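Local coordinates for venom allergen-like (VAL) 4 protein (PDB 4P27), which binds lipid as a probably secreted SCP/TAPS (CAP superfamily) protein of the blood fluke Schistosoma mansoni, although it lacks the prototypical CAP motifs, at residues A10-V18 / I84-L92; S73-I84 / K132-G143. One frame throughout, in Å; residues are numbered along the deposited sequence.

Interactions 1 and 2 build two adjoining layers of the CAP alpha-beta-alpha sandwich, their centres about 10 Å apart. Interaction 2 pairs strands 75-81 and 133-141 in the central sheet, mainly through backbone hydrogen bonds; interaction 1 packs helices 6-22 and 84-93 on one face of that sheet, almost wholly through apolar and aromatic side chains. Both are buried in the middle and reach solvent at their margins. They share I84, where the chain leaves strand 75-81 for helix 84-93. Two probable hydrogen bonds tie the layers together: H15 NE2 with Y140 OH (2.7 Å) and W91 NE1 with L78 O (2.9 Å).

Interaction 1: residues A10-V18 / I84-L92; sequences AIYNFHKKV and IEGAMKDWL
The phenyl ring of F14 lies with one face on M88, whose CB stands 3.3 Å from the ring centroid and only 5° off the normal, a CH-pi contact; L92 CD2 and E85 OE1 approach the same ring obliquely. H15 and W91 meet at their ring edges, with H15 CE1 4.0 Å from W91 CZ3. One face of the W91 indole carries M88 CE and A87 O, both displaced toward the rim.

F14 reaches across because its CG is anti to the backbone N (chi1 -172°), and the F14 and M88 side chains run past each other in opposite directions. The M88 chain bends at chi2 and chi3, bringing SD to 3.9 Å from I11 CG2 and obliquely beside both the F14 and H15 rings, in Met-aromatic contact with F14. I11 crosses I84 at about a right angle, with I11 CG1 3.6 Å from I84 CG2, while at the other end V18 CG2 touches L92 CD1.

The axes of helices 10-18 and 84-92 run in roughly the same direction, inclined by 26° and 10.4 Å apart at closest approach. They form one helical layer on the central sheet of the CAP alpha-beta-alpha sandwich, where M115 of helix 110-115 touches F14, H15 and V18. H15 ND1 donates almost straight to I11 O at 2.9 Å, lying above the carbonyl plane, so this oxygen serves two donors, the backbone N of H15 being the other.

Polar contact between the helices is peripheral: a water donates to A10 O and, weakly, to E85 OE2. The chemistry is therefore that of a hydrophobic helix-helix seam centred on M88 and F14, in which H15 points ND1 to its own helix and NE2 to Y140 OH, W91 points its indole N-H to L78 O, both probable bonds to the adjoining sheet, and the carboxylate stays at the exposed margin.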
loop_
_atom_site.group_PDB
_atom_site.type_symbol
_atom_site.label_atom_id
_atom_site.label_comp_id
_atom_site.label_asym_id
_atom_site.label_seq_id
_atom_site.Cartn_x
_atom_site.Cartn_y
_atom_site.Cartn_z
ATOM N N ALA A 10 -9.354 -8.762 4.398
ATOM C CA ALA A 10 -9.892 -7.483 4.112
ATOM C C ALA A 10 -8.802 -6.503 3.511
ATOM O O ALA A 10 -9.104 -5.719 2.591
ATOM C CB ALA A 10 -10.470 -6.924 5.430
ATOM N N ILE A 11 -7.580 -6.512 4.074
ATOM C CA ILE A 11 -6.564 -5.540 3.636
ATOM C C ILE A 11 -6.189 -5.966 2.179
ATOM O O ILE A 11 -6.124 -5.169 1.327
ATOM C CB ILE A 11 -5.360 -5.605 4.547
ATOM C CG1 ILE A 11 -5.705 -4.931 5.895
ATOM C CG2 ILE A 11 -4.124 -4.919 3.868
ATOM C CD1 ILE A 11 -4.739 -5.346 7.004
ATOM N N TYR A 12 -6.004 -7.254 1.932
ATOM C CA TYR A 12 -5.685 -7.803 0.594
ATOM C C TYR A 12 -6.724 -7.447 -0.445
ATOM O O TYR A 12 -6.394 -6.881 -1.538
ATOM C CB TYR A 12 -5.513 -9.345 0.703
ATOM C CG TYR A 12 -4.951 -10.027 -0.528
ATOM C CD1 TYR A 12 -4.028 -9.349 -1.398
ATOM C CD2 TYR A 12 -5.314 -11.335 -0.838
ATOM C CE1 TYR A 12 -3.489 -9.993 -2.498
ATOM C CE2 TYR A 12 -4.806 -11.997 -1.999
ATOM C CZ TYR A 12 -3.906 -11.314 -2.818
ATOM O OH TYR A 12 -3.387 -11.929 -3.943
ATOM N N ASN A 13 -8.002 -7.649 -0.098
ATOM C CA ASN A 13 -9.055 -7.312 -1.088
ATOM C C ASN A 13 -9.184 -5.810 -1.329
ATOM O O ASN A 13 -9.591 -5.365 -2.400
ATOM C CB ASN A 13 -10.442 -7.807 -0.608
ATOM C CG ASN A 13 -10.595 -9.345 -0.626
ATOM O OD1 ASN A 13 -11.397 -9.870 0.150
ATOM N ND2 ASN A 13 -9.805 -10.054 -1.411
ATOM N N PHE A 14 -9.007 -5.021 -0.291
ATOM C CA PHE A 14 -9.091 -3.570 -0.460
ATOM C C PHE A 14 -7.968 -3.140 -1.466
ATOM O O PHE A 14 -8.213 -2.346 -2.355
ATOM C CB PHE A 14 -8.871 -2.883 0.912
ATOM C CG PHE A 14 -9.130 -1.394 0.857
ATOM C CD1 PHE A 14 -8.125 -0.504 0.423
ATOM C CD2 PHE A 14 -10.350 -0.864 1.241
ATOM C CE1 PHE A 14 -8.378 0.840 0.325
ATOM C CE2 PHE A 14 -10.606 0.520 1.192
ATOM C CZ PHE A 14 -9.625 1.369 0.725
ATOM N N HIS A 15 -6.763 -3.706 -1.324
ATOM C CA HIS A 15 -5.688 -3.375 -2.296
ATOM C C HIS A 15 -5.998 -3.852 -3.722
ATOM O O HIS A 15 -5.850 -3.094 -4.679
ATOM C CB HIS A 15 -4.358 -4.017 -1.869
ATOM C CG HIS A 15 -3.657 -3.268 -0.800
ATOM N ND1 HIS A 15 -3.984 -3.411 0.532
ATOM C CD2 HIS A 15 -2.560 -2.455 -0.838
ATOM C CE1 HIS A 15 -3.163 -2.664 1.268
ATOM N NE2 HIS A 15 -2.267 -2.105 0.470
ATOM N N LYS A 16 -6.534 -5.067 -3.871
ATOM C CA LYS A 16 -7.018 -5.514 -5.181
ATOM C C LYS A 16 -8.037 -4.581 -5.775
ATOM O O LYS A 16 -7.958 -4.255 -6.937
ATOM C CB LYS A 16 -7.553 -6.972 -5.120
ATOM C CG LYS A 16 -6.406 -7.882 -4.843
ATOM C CD LYS A 16 -6.660 -9.325 -5.262
ATOM C CE LYS A 16 -7.400 -10.053 -4.167
ATOM N NZ LYS A 16 -7.433 -11.497 -4.585
ATOM N N LYS A 17 -8.991 -4.132 -4.969
ATOM C CA LYS A 17 -10.042 -3.276 -5.454
ATOM C C LYS A 17 -9.497 -1.874 -5.878
ATOM O O LYS A 17 -9.929 -1.345 -6.882
ATOM C CB LYS A 17 -11.060 -2.989 -4.339
ATOM C CG LYS A 17 -12.362 -2.457 -4.943
ATOM C CD LYS A 17 -12.897 -1.301 -4.163
ATOM C CE LYS A 17 -14.087 -0.675 -4.886
ATOM N NZ LYS A 17 -14.171 0.742 -4.413
ATOM N N VAL A 18 -8.659 -1.237 -5.031
ATOM C CA VAL A 18 -7.996 0.046 -5.419
ATOM C C VAL A 18 -7.289 -0.056 -6.807
ATOM O O VAL A 18 -7.434 0.776 -7.679
ATOM C CB VAL A 18 -6.989 0.448 -4.354
ATOM C CG1 VAL A 18 -6.060 1.611 -4.776
ATOM C CG2 VAL A 18 -7.780 0.844 -3.131
ATOM N N ILE A 84 -9.177 -1.291 10.825
ATOM C CA ILE A 84 -8.531 -1.634 9.571
ATOM C C ILE A 84 -9.103 -0.926 8.341
ATOM O O ILE A 84 -8.371 -0.303 7.564
ATOM C CB ILE A 84 -8.504 -3.126 9.522
ATOM C CG1 ILE A 84 -7.601 -3.590 10.671
ATOM C CG2 ILE A 84 -8.181 -3.668 8.144
ATOM C CD1 ILE A 84 -6.932 -4.878 10.307
ATOM N N GLU A 85 -10.412 -0.885 8.232
ATOM C CA GLU A 85 -10.989 -0.179 7.090
ATOM C C GLU A 85 -10.729 1.310 7.134
ATOM O O GLU A 85 -10.626 1.949 6.085
ATOM C CB GLU A 85 -12.532 -0.451 6.928
ATOM C CG GLU A 85 -12.917 -1.933 6.663
ATOM C CD GLU A 85 -12.419 -2.553 5.336
ATOM O OE1 GLU A 85 -12.527 -1.925 4.264
ATOM O OE2 GLU A 85 -11.931 -3.707 5.337
ATOM N N GLY A 86 -10.675 1.885 8.336
ATOM C CA GLY A 86 -10.376 3.282 8.391
ATOM C C GLY A 86 -8.950 3.511 7.881
ATOM O O GLY A 86 -8.703 4.460 7.150
ATOM N N ALA A 87 -8.019 2.676 8.355
ATOM C CA ALA A 87 -6.631 2.744 7.914
ATOM C C ALA A 87 -6.563 2.686 6.347
ATOM O O ALA A 87 -5.946 3.572 5.721
ATOM C CB ALA A 87 -5.856 1.624 8.537
ATOM N N MET A 88 -7.279 1.735 5.725
ATOM C CA MET A 88 -7.167 1.479 4.272
ATOM C C MET A 88 -7.639 2.712 3.550
ATOM O O MET A 88 -7.023 3.157 2.570
ATOM C CB MET A 88 -7.991 0.273 3.789
ATOM C CG MET A 88 -7.553 -1.120 4.255
ATOM S SD MET A 88 -5.766 -1.329 3.943
ATOM C CE MET A 88 -4.907 -0.942 5.475
ATOM N N LYS A 89 -8.719 3.294 4.066
ATOM C CA LYS A 89 -9.357 4.422 3.446
ATOM C C LYS A 89 -8.495 5.683 3.612
ATOM O O LYS A 89 -8.403 6.513 2.711
ATOM C CB LYS A 89 -10.697 4.670 4.128
ATOM C CG LYS A 89 -11.646 5.405 3.211
ATOM C CD LYS A 89 -12.590 6.374 3.931
ATOM C CE LYS A 89 -13.675 6.792 2.930
ATOM N NZ LYS A 89 -14.941 7.285 3.535
ATOM N N ASP A 90 -7.895 5.841 4.782
ATOM C CA ASP A 90 -6.923 6.891 4.949
ATOM C C ASP A 90 -5.737 6.812 3.929
ATOM O O ASP A 90 -5.317 7.826 3.320
ATOM C CB ASP A 90 -6.385 6.833 6.357
ATOM C CG ASP A 90 -5.360 7.889 6.617
ATOM O OD1 ASP A 90 -5.686 9.055 6.433
ATOM O OD2 ASP A 90 -4.217 7.590 7.013
ATOM N N TRP A 91 -5.169 5.620 3.764
ATOM C CA TRP A 91 -4.090 5.478 2.784
ATOM C C TRP A 91 -4.611 5.843 1.385
ATOM O O TRP A 91 -3.975 6.602 0.632
ATOM C CB TRP A 91 -3.591 4.015 2.756
ATOM C CG TRP A 91 -2.830 3.596 3.944
ATOM C CD1 TRP A 91 -2.432 4.355 4.982
ATOM C CD2 TRP A 91 -2.389 2.253 4.206
ATOM N NE1 TRP A 91 -1.749 3.551 5.940
ATOM C CE2 TRP A 91 -1.716 2.257 5.431
ATOM C CE3 TRP A 91 -2.476 1.031 3.468
ATOM C CZ2 TRP A 91 -1.163 1.094 5.973
ATOM C CZ3 TRP A 91 -1.944 -0.080 4.027
ATOM C CH2 TRP A 91 -1.317 -0.062 5.261
ATOM N N LEU A 92 -5.742 5.264 0.994
ATOM C CA LEU A 92 -6.295 5.522 -0.349
ATOM C C LEU A 92 -6.511 7.030 -0.669
ATOM O O LEU A 92 -6.143 7.527 -1.738
ATOM C CB LEU A 92 -7.631 4.708 -0.514
ATOM C CG LEU A 92 -8.496 5.137 -1.732
ATOM C CD1 LEU A 92 -7.780 4.834 -3.041
ATOM C CD2 LEU A 92 -9.856 4.412 -1.714
HETATM O O HOH W 1 -11.582 -4.786 2.170
#

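Interaction 2: residues S73-I84 / K132-G143; sequences SIGQNLADYPTI and KNYLIVCNYAPG
Strands 75-81 and 133-141 run antiparallel in continuous register from the G75-Y140 pair to the Y81-Y134 pair, with backbone hydrogen bonds given and taken at G75, N77, A79 and Y81 and non-hydrogen-bonded pairs between them. Q76 and N139 lie side by side pointing the same way, their amide planes 31° apart, and Q76 NE2 donates to N139 OD1 at 2.8 Å, in the carbonyl plane and on a lone pair. Q76 gets there with CG anti to its backbone N (chi1 -171°) and an extended chain; V137 CG1 packs 3.6 Å from the same NE2. Farther along this face, L78 CD2 rests against V137 CG2.

On the other face N77 crosses Y140 at about a right angle, its ND2 2.9 Å from Y140 OH; that ND2 bonds N111 O, and the hydroxyl probably bonds H15 NE2. I84 CG1 sits over one face of the Y134 ring, offset toward the rim, and touches I136 CD1. Just beyond the strands, S73 OG accepts from G143 N at 2.9 Å; at the other end N133 ND2 makes a weak bond to D80 OD1.

Strand 75-81 is an outer strand of the sheet; strand 133-141 is also bonded to strand 122-130, with the C138-C125 disulfide joining those two. Helix 43-54 packs on the face of Q76, L78, V137 and N139, whereas helix 84-93 packs on that of N77, A79 and I136, completing the three-layered sandwich of the CAP fold.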
loop_
_atom_site.group_PDB
_atom_site.type_symbol
_atom_site.label_atom_id
_atom_site.label_comp_id
_atom_site.label_asym_id
_atom_site.label_seq_id
_atom_site.Cartn_x
_atom_site.Cartn_y
_atom_site.Cartn_z
ATOM N N SER A 73 14.061 -5.100 -2.820
ATOM C CA SER A 73 13.549 -3.839 -2.336
ATOM C C SER A 73 12.202 -4.082 -1.690
ATOM O O SER A 73 11.428 -4.898 -2.180
ATOM C CB SER A 73 13.563 -2.785 -3.461
ATOM O OG SER A 73 12.342 -2.668 -4.076
ATOM N N ILE A 74 11.945 -3.404 -0.573
ATOM C CA ILE A 74 10.715 -3.605 0.182
ATOM C C ILE A 74 10.126 -2.192 0.338
ATOM O O ILE A 74 10.844 -1.283 0.736
ATOM C CB ILE A 74 11.026 -4.210 1.591
ATOM C CG1 ILE A 74 11.464 -5.697 1.474
ATOM C CG2 ILE A 74 9.804 -4.063 2.538
ATOM C CD1 ILE A 74 10.339 -6.646 0.974
ATOM N N GLY A 75 8.836 -2.004 0.047
ATOM C CA GLY A 75 8.180 -0.777 0.458
ATOM C C GLY A 75 7.312 -1.095 1.672
ATOM O O GLY A 75 7.022 -2.236 1.933
ATOM N N GLN A 76 6.786 -0.067 2.336
ATOM C CA GLN A 76 6.009 -0.284 3.565
ATOM C C GLN A 76 4.994 0.846 3.719
ATOM O O GLN A 76 5.300 2.004 3.459
ATOM C CB GLN A 76 6.940 -0.374 4.755
ATOM C CG GLN A 76 6.246 -0.819 6.043
ATOM C CD GLN A 76 7.286 -1.092 7.134
ATOM O OE1 GLN A 76 7.703 -0.153 7.770
ATOM N NE2 GLN A 76 7.802 -2.317 7.223
ATOM N N ASN A 77 3.784 0.500 4.091
ATOM C CA ASN A 77 2.799 1.510 4.494
ATOM C C ASN A 77 2.468 1.183 5.963
ATOM O O ASN A 77 2.339 -0.004 6.350
ATOM C CB ASN A 77 1.491 1.292 3.690
ATOM C CG ASN A 77 1.535 1.927 2.311
ATOM O OD1 ASN A 77 2.476 2.631 1.998
ATOM N ND2 ASN A 77 0.547 1.655 1.459
ATOM N N LEU A 78 2.312 2.226 6.770
ATOM C CA LEU A 78 1.986 2.070 8.200
ATOM C C LEU A 78 0.696 2.833 8.540
ATOM O O LEU A 78 0.331 3.885 7.882
ATOM C CB LEU A 78 3.109 2.669 9.056
ATOM C CG LEU A 78 4.529 2.141 8.952
ATOM C CD1 LEU A 78 5.501 3.017 9.792
ATOM C CD2 LEU A 78 4.629 0.697 9.391
ATOM N N ALA A 79 -0.073 2.318 9.511
ATOM C CA ALA A 79 -1.289 3.057 9.910
ATOM C C ALA A 79 -1.470 2.885 11.431
ATOM O O ALA A 79 -1.091 1.852 12.000
ATOM C CB ALA A 79 -2.515 2.620 9.148
ATOM N N ASP A 80 -1.925 3.952 12.094
ATOM C CA ASP A 80 -2.096 3.867 13.545
ATOM C C ASP A 80 -3.556 4.252 13.648
ATOM O O ASP A 80 -3.865 5.388 13.423
ATOM C CB ASP A 80 -1.197 4.876 14.286
ATOM C CG ASP A 80 -1.531 4.952 15.841
ATOM O OD1 ASP A 80 -2.319 4.093 16.359
ATOM O OD2 ASP A 80 -0.932 5.819 16.538
ATOM N N TYR A 81 -4.464 3.269 13.809
ATOM C CA TYR A 81 -5.874 3.556 13.525
ATOM C C TYR A 81 -6.819 2.625 14.267
ATOM O O TYR A 81 -6.486 1.421 14.509
ATOM C CB TYR A 81 -6.193 3.339 12.050
ATOM C CG TYR A 81 -6.581 4.556 11.360
ATOM C CD1 TYR A 81 -5.578 5.428 10.922
ATOM C CD2 TYR A 81 -7.915 4.850 11.104
ATOM C CE1 TYR A 81 -5.864 6.557 10.237
ATOM C CE2 TYR A 81 -8.227 6.031 10.439
ATOM C CZ TYR A 81 -7.172 6.859 10.018
ATOM O OH TYR A 81 -7.325 8.030 9.351
ATOM N N PRO A 82 -8.020 3.152 14.577
ATOM C CA PRO A 82 -8.884 2.349 15.479
ATOM C C PRO A 82 -9.453 1.123 14.708
ATOM O O PRO A 82 -9.657 0.069 15.292
ATOM C CB PRO A 82 -9.959 3.358 15.947
ATOM C CG PRO A 82 -10.007 4.396 14.861
ATOM C CD PRO A 82 -8.594 4.486 14.284
ATOM N N THR A 83 -9.592 1.232 13.388
ATOM C CA THR A 83 -10.091 0.146 12.577
ATOM C C THR A 83 -9.195 -0.060 11.315
ATOM O O THR A 83 -8.548 0.869 10.820
ATOM C CB THR A 83 -11.554 0.386 12.163
ATOM O OG1 THR A 83 -11.578 1.439 11.214
ATOM C CG2 THR A 83 -12.514 0.889 13.417
ATOM N N ILE A 84 -9.177 -1.291 10.825
ATOM C CA ILE A 84 -8.531 -1.634 9.571
ATOM C C ILE A 84 -9.103 -0.926 8.341
ATOM O O ILE A 84 -8.371 -0.303 7.564
ATOM C CB ILE A 84 -8.504 -3.126 9.522
ATOM C CG1 ILE A 84 -7.601 -3.590 10.671
ATOM C CG2 ILE A 84 -8.181 -3.668 8.144
ATOM C CD1 ILE A 84 -6.932 -4.878 10.307
ATOM N N LYS A 132 -6.040 1.170 22.275
ATOM C CA LYS A 132 -7.223 1.597 21.628
ATOM C C LYS A 132 -7.103 1.259 20.108
ATOM O O LYS A 132 -8.051 0.747 19.508
ATOM C CB LYS A 132 -7.337 3.103 21.853
ATOM C CG LYS A 132 -8.571 3.731 21.216
ATOM C CD LYS A 132 -8.743 5.199 21.632
ATOM C CE LYS A 132 -8.504 6.185 20.480
ATOM N NZ LYS A 132 -8.750 5.616 19.100
ATOM N N ASN A 133 -5.916 1.502 19.519
ATOM C CA ASN A 133 -5.667 1.353 18.066
ATOM C C ASN A 133 -4.883 0.102 17.632
ATOM O O ASN A 133 -4.211 -0.582 18.466
ATOM C CB ASN A 133 -4.981 2.634 17.599
ATOM C CG ASN A 133 -5.944 3.824 17.643
ATOM O OD1 ASN A 133 -7.133 3.660 17.870
ATOM N ND2 ASN A 133 -5.444 4.990 17.379
ATOM N N TYR A 134 -4.945 -0.162 16.317
ATOM C CA TYR A 134 -4.080 -1.141 15.648
ATOM C C TYR A 134 -2.862 -0.326 15.211
ATOM O O TYR A 134 -3.003 0.812 14.814
ATOM C CB TYR A 134 -4.824 -1.652 14.414
ATOM C CG TYR A 134 -5.920 -2.645 14.745
ATOM C CD1 TYR A 134 -5.591 -3.925 15.198
ATOM C CD2 TYR A 134 -7.265 -2.297 14.636
ATOM C CE1 TYR A 134 -6.582 -4.835 15.499
ATOM C CE2 TYR A 134 -8.261 -3.219 14.905
ATOM C CZ TYR A 134 -7.925 -4.444 15.359
ATOM O OH TYR A 134 -8.889 -5.362 15.660
ATOM N N LEU A 135 -1.684 -0.929 15.324
ATOM C CA LEU A 135 -0.567 -0.697 14.431
ATOM C C LEU A 135 -0.716 -1.683 13.236
ATOM O O LEU A 135 -0.679 -2.885 13.424
ATOM C CB LEU A 135 0.725 -0.941 15.183
ATOM C CG LEU A 135 1.981 -0.632 14.307
ATOM C CD1 LEU A 135 1.934 0.748 13.647
ATOM C CD2 LEU A 135 3.149 -0.631 15.231
ATOM N N ILE A 136 -1.006 -1.150 12.048
ATOM C CA ILE A 136 -1.028 -1.937 10.798
ATOM C C ILE A 136 0.236 -1.665 9.922
ATOM O O ILE A 136 0.599 -0.482 9.726
ATOM C CB ILE A 136 -2.246 -1.540 10.015
ATOM C CG1 ILE A 136 -3.485 -1.714 10.918
ATOM C CG2 ILE A 136 -2.328 -2.333 8.697
ATOM C CD1 ILE A 136 -4.626 -0.831 10.471
ATOM N N VAL A 137 0.932 -2.750 9.519
ATOM C CA VAL A 137 2.155 -2.715 8.711
ATOM C C VAL A 137 1.796 -3.494 7.452
ATOM O O VAL A 137 1.387 -4.637 7.594
ATOM C CB VAL A 137 3.314 -3.404 9.411
ATOM C CG1 VAL A 137 4.618 -3.385 8.571
ATOM C CG2 VAL A 137 3.536 -2.740 10.794
ATOM N N CYS A 138 1.880 -2.866 6.259
ATOM C CA CYS A 138 1.890 -3.610 4.955
ATOM C C CYS A 138 3.243 -3.475 4.351
ATOM O O CYS A 138 3.783 -2.344 4.321
ATOM C CB CYS A 138 0.874 -3.071 3.953
ATOM S SG CYS A 138 -0.821 -3.593 4.326
ATOM N N ASN A 139 3.790 -4.627 3.960
ATOM C CA ASN A 139 5.036 -4.728 3.200
ATOM C C ASN A 139 4.714 -5.073 1.782
ATOM O O ASN A 139 3.762 -5.830 1.509
ATOM C CB ASN A 139 6.030 -5.736 3.753
ATOM C CG ASN A 139 6.577 -5.309 5.079
ATOM O OD1 ASN A 139 6.808 -4.133 5.270
ATOM N ND2 ASN A 139 6.757 -6.274 6.042
ATOM N N TYR A 140 5.492 -4.474 0.872
ATOM C CA TYR A 140 5.263 -4.602 -0.563
ATOM C C TYR A 140 6.670 -4.923 -1.230
ATOM O O TYR A 140 7.671 -4.382 -0.832
ATOM C CB TYR A 140 4.795 -3.291 -1.139
ATOM C CG TYR A 140 3.540 -2.738 -0.489
ATOM C CD1 TYR A 140 3.618 -1.942 0.691
ATOM C CD2 TYR A 140 2.243 -3.029 -1.036
ATOM C CE1 TYR A 140 2.462 -1.420 1.296
ATOM C CE2 TYR A 140 1.070 -2.483 -0.425
ATOM C CZ TYR A 140 1.201 -1.730 0.751
ATOM O OH TYR A 140 0.091 -1.200 1.365
ATOM N N ALA A 141 6.685 -5.789 -2.246
ATOM C CA ALA A 141 7.915 -6.167 -3.000
ATOM C C ALA A 141 7.572 -6.166 -4.499
ATOM O O ALA A 141 6.645 -6.837 -4.897
ATOM C CB ALA A 141 8.350 -7.576 -2.593
ATOM N N PRO A 142 8.339 -5.435 -5.337
ATOM C CA PRO A 142 9.425 -4.501 -4.912
ATOM C C PRO A 142 8.743 -3.310 -4.297
ATOM O O PRO A 142 7.519 -3.152 -4.446
ATOM C CB PRO A 142 10.119 -4.048 -6.253
ATOM C CG PRO A 142 9.405 -4.750 -7.331
ATOM C CD PRO A 142 8.330 -5.716 -6.782
ATOM N N GLY A 143 9.487 -2.447 -3.630
ATOM C CA GLY A 143 8.863 -1.202 -3.147
ATOM C C GLY A 143 8.801 -0.148 -4.249
ATOM O O GLY A 143 9.149 -0.412 -5.377
#